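Local coordinates for occlusion-derived virus envelope protein E66 (Autographa californica nucleopolyhedrovirus, PDB 3VSN), which degrades non-sulfated chondroitin as a lyase of the viral envelope, is essential for oral infectivity and may help breach the peritrophic matrix of the host midgut, at residues A[33-38]-A[263-268]. Sequence-based numbering, arbitrary orientation.
Sequences NFERWF and AYYTYY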
# COMPACT_ATOMS: atom_id res chain seq x y z
N ASN A 33 30.09 -11.74 -14.60
CA ASN A 33 28.73 -11.49 -15.08
C ASN A 33 27.82 -10.90 -14.00
O ASN A 33 27.03 -10.00 -14.27
CB ASN A 33 28.10 -12.76 -15.66
CG ASN A 33 28.78 -13.23 -16.94
OD1 ASN A 33 29.47 -12.47 -17.62
ND2 ASN A 33 28.57 -14.50 -17.27
N PHE A 34 27.93 -11.41 -12.77
CA PHE A 34 27.15 -10.87 -11.66
C PHE A 34 27.55 -9.43 -11.34
O PHE A 34 26.69 -8.58 -11.15
CB PHE A 34 27.24 -11.72 -10.39
CG PHE A 34 26.56 -11.09 -9.20
CD1 PHE A 34 25.17 -10.99 -9.15
CD2 PHE A 34 27.31 -10.55 -8.16
CE1 PHE A 34 24.54 -10.39 -8.07
CE2 PHE A 34 26.68 -9.94 -7.08
CZ PHE A 34 25.29 -9.87 -7.04
N GLU A 35 28.85 -9.18 -11.28
CA GLU A 35 29.35 -7.84 -11.00
C GLU A 35 28.92 -6.84 -12.08
O GLU A 35 28.60 -5.69 -11.76
CB GLU A 35 30.87 -7.84 -10.81
CG GLU A 35 31.30 -8.44 -9.47
CD GLU A 35 32.80 -8.49 -9.27
OE1 GLU A 35 33.54 -8.01 -10.16
OE2 GLU A 35 33.24 -9.00 -8.22
N ARG A 36 28.89 -7.29 -13.33
CA ARG A 36 28.41 -6.47 -14.44
C ARG A 36 26.92 -6.15 -14.30
O ARG A 36 26.50 -5.00 -14.45
CB ARG A 36 28.67 -7.18 -15.78
CG ARG A 36 28.36 -6.32 -17.01
CD ARG A 36 28.86 -6.97 -18.30
NE ARG A 36 30.32 -7.04 -18.34
CZ ARG A 36 31.02 -8.16 -18.22
NH1 ARG A 36 30.41 -9.33 -18.06
NH2 ARG A 36 32.34 -8.11 -18.27
N TRP A 37 26.13 -7.18 -14.00
CA TRP A 37 24.69 -7.03 -13.79
C TRP A 37 24.40 -6.11 -12.62
O TRP A 37 23.51 -5.26 -12.71
CB TRP A 37 24.05 -8.40 -13.60
CG TRP A 37 22.60 -8.39 -13.19
CD1 TRP A 37 21.48 -8.42 -14.02
CD2 TRP A 37 22.06 -8.36 -11.83
NE1 TRP A 37 20.32 -8.40 -13.28
CE2 TRP A 37 20.60 -8.36 -11.96
CE3 TRP A 37 22.63 -8.32 -10.55
CZ2 TRP A 37 19.76 -8.33 -10.85
CZ3 TRP A 37 21.77 -8.29 -9.45
CH2 TRP A 37 20.37 -8.30 -9.59
N PHE A 38 25.18 -6.25 -11.55
CA PHE A 38 25.04 -5.42 -10.35
C PHE A 38 25.23 -3.94 -10.68
O PHE A 38 24.41 -3.09 -10.30
CB PHE A 38 26.03 -5.87 -9.26
CG PHE A 38 25.89 -5.13 -7.95
CD1 PHE A 38 26.47 -3.87 -7.78
CD2 PHE A 38 25.21 -5.70 -6.88
CE1 PHE A 38 26.35 -3.20 -6.58
CE2 PHE A 38 25.09 -5.03 -5.68
CZ PHE A 38 25.66 -3.77 -5.52
N ALA A 263 15.15 -9.21 -6.90
CA ALA A 263 15.88 -9.22 -8.18
C ALA A 263 17.22 -9.96 -8.08
O ALA A 263 17.65 -10.60 -9.04
CB ALA A 263 16.09 -7.80 -8.69
N TYR A 264 17.87 -9.85 -6.92
CA TYR A 264 19.15 -10.54 -6.68
C TYR A 264 18.97 -12.05 -6.62
O TYR A 264 19.69 -12.79 -7.29
CB TYR A 264 19.81 -10.02 -5.39
CG TYR A 264 20.24 -8.58 -5.47
CD1 TYR A 264 21.52 -8.23 -5.88
CD2 TYR A 264 19.35 -7.55 -5.14
CE1 TYR A 264 21.92 -6.90 -5.95
CE2 TYR A 264 19.73 -6.22 -5.21
CZ TYR A 264 21.02 -5.90 -5.62
OH TYR A 264 21.40 -4.58 -5.70
N TYR A 265 18.00 -12.50 -5.83
CA TYR A 265 17.71 -13.94 -5.70
C TYR A 265 17.26 -14.58 -7.00
O TYR A 265 17.62 -15.72 -7.30
CB TYR A 265 16.71 -14.19 -4.57
CG TYR A 265 17.27 -13.91 -3.20
CD1 TYR A 265 18.33 -14.66 -2.69
CD2 TYR A 265 16.75 -12.88 -2.41
CE1 TYR A 265 18.85 -14.39 -1.43
CE2 TYR A 265 17.26 -12.61 -1.15
CZ TYR A 265 18.31 -13.37 -0.67
OH TYR A 265 18.83 -13.11 0.58
N THR A 266 16.48 -13.83 -7.78
CA THR A 266 16.06 -14.27 -9.11
C THR A 266 17.28 -14.40 -10.04
O THR A 266 17.37 -15.36 -10.81
CB THR A 266 14.97 -13.35 -9.70
OG1 THR A 266 13.79 -13.46 -8.89
CG2 THR A 266 14.62 -13.74 -11.13
N TYR A 267 18.20 -13.44 -9.96
CA TYR A 267 19.45 -13.52 -10.72
C TYR A 267 20.29 -14.72 -10.27
O TYR A 267 20.74 -15.51 -11.10
CB TYR A 267 20.27 -12.23 -10.63
CG TYR A 267 21.53 -12.31 -11.47
CD1 TYR A 267 22.68 -12.95 -10.99
CD2 TYR A 267 21.57 -11.77 -12.75
CE1 TYR A 267 23.82 -13.05 -11.76
CE2 TYR A 267 22.72 -11.86 -13.53
CZ TYR A 267 23.84 -12.50 -13.03
OH TYR A 267 24.98 -12.59 -13.79
N TYR A 268 20.50 -14.83 -8.96
CA TYR A 268 21.31 -15.88 -8.36
C TYR A 268 20.79 -17.30 -8.64
O TYR A 268 21.56 -18.17 -9.06
CB TYR A 268 21.36 -15.73 -6.83
CG TYR A 268 22.21 -14.62 -6.25
CD1 TYR A 268 23.41 -14.22 -6.84
CD2 TYR A 268 21.84 -14.02 -5.05
CE1 TYR A 268 24.20 -13.22 -6.27
CE2 TYR A 268 22.61 -13.03 -4.47
CZ TYR A 268 23.79 -12.63 -5.08
OH TYR A 268 24.54 -11.64 -4.49
O HOH W 1 22.44 -3.66 -8.32
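An aromatic cluster of W37, F34 and F38 with Y264, Y267 and Y268 joins two nearly antiparallel helices, whose axes pass 11.8 Å apart at 152°. Between helices spaced this widely, large flat side chains can bridge the interval. W37 and Y267 reach across from opposite backbones and slide past one another, each with CG anti to its own backbone N. The Y267 ring thus lies over one face of the indole, tilted by 31° from the five-membered ring, with CE2 3.5 Å from W37 CG. Nearer the Y267 backbone, its CB makes a CH-pi contact over the six-membered ring, 4.0 Å from the centroid.

The far rim of the same indole meets Y264 in a T-shaped pair, its edge directed at the tyrosine face; W37 CZ3 comes within 3.6 Å of Y264 CD1. Both helices belong to the alpha/alpha toroid, the helical part of this lyase, where helix 29-48 is the first of the modelled chain, and this interface lies away from the catalytic residues. Deeper in, Y267 CE1 lies at the edge of the F34 ring, and Y268 CE1 over one F34 face, 3.4 Å from F34 CE1. M149 of helix 138-154 and M204 of helix 189-205 also touch F34.

The hydroxyls of Y264 and Y268 find protein partners beyond the two segments: Y268 OH bonds to V197 O, and Y264 OH to S45 OG. A water also links Y264 OH, at 3.0 Å, to the F38 carbonyl oxygen.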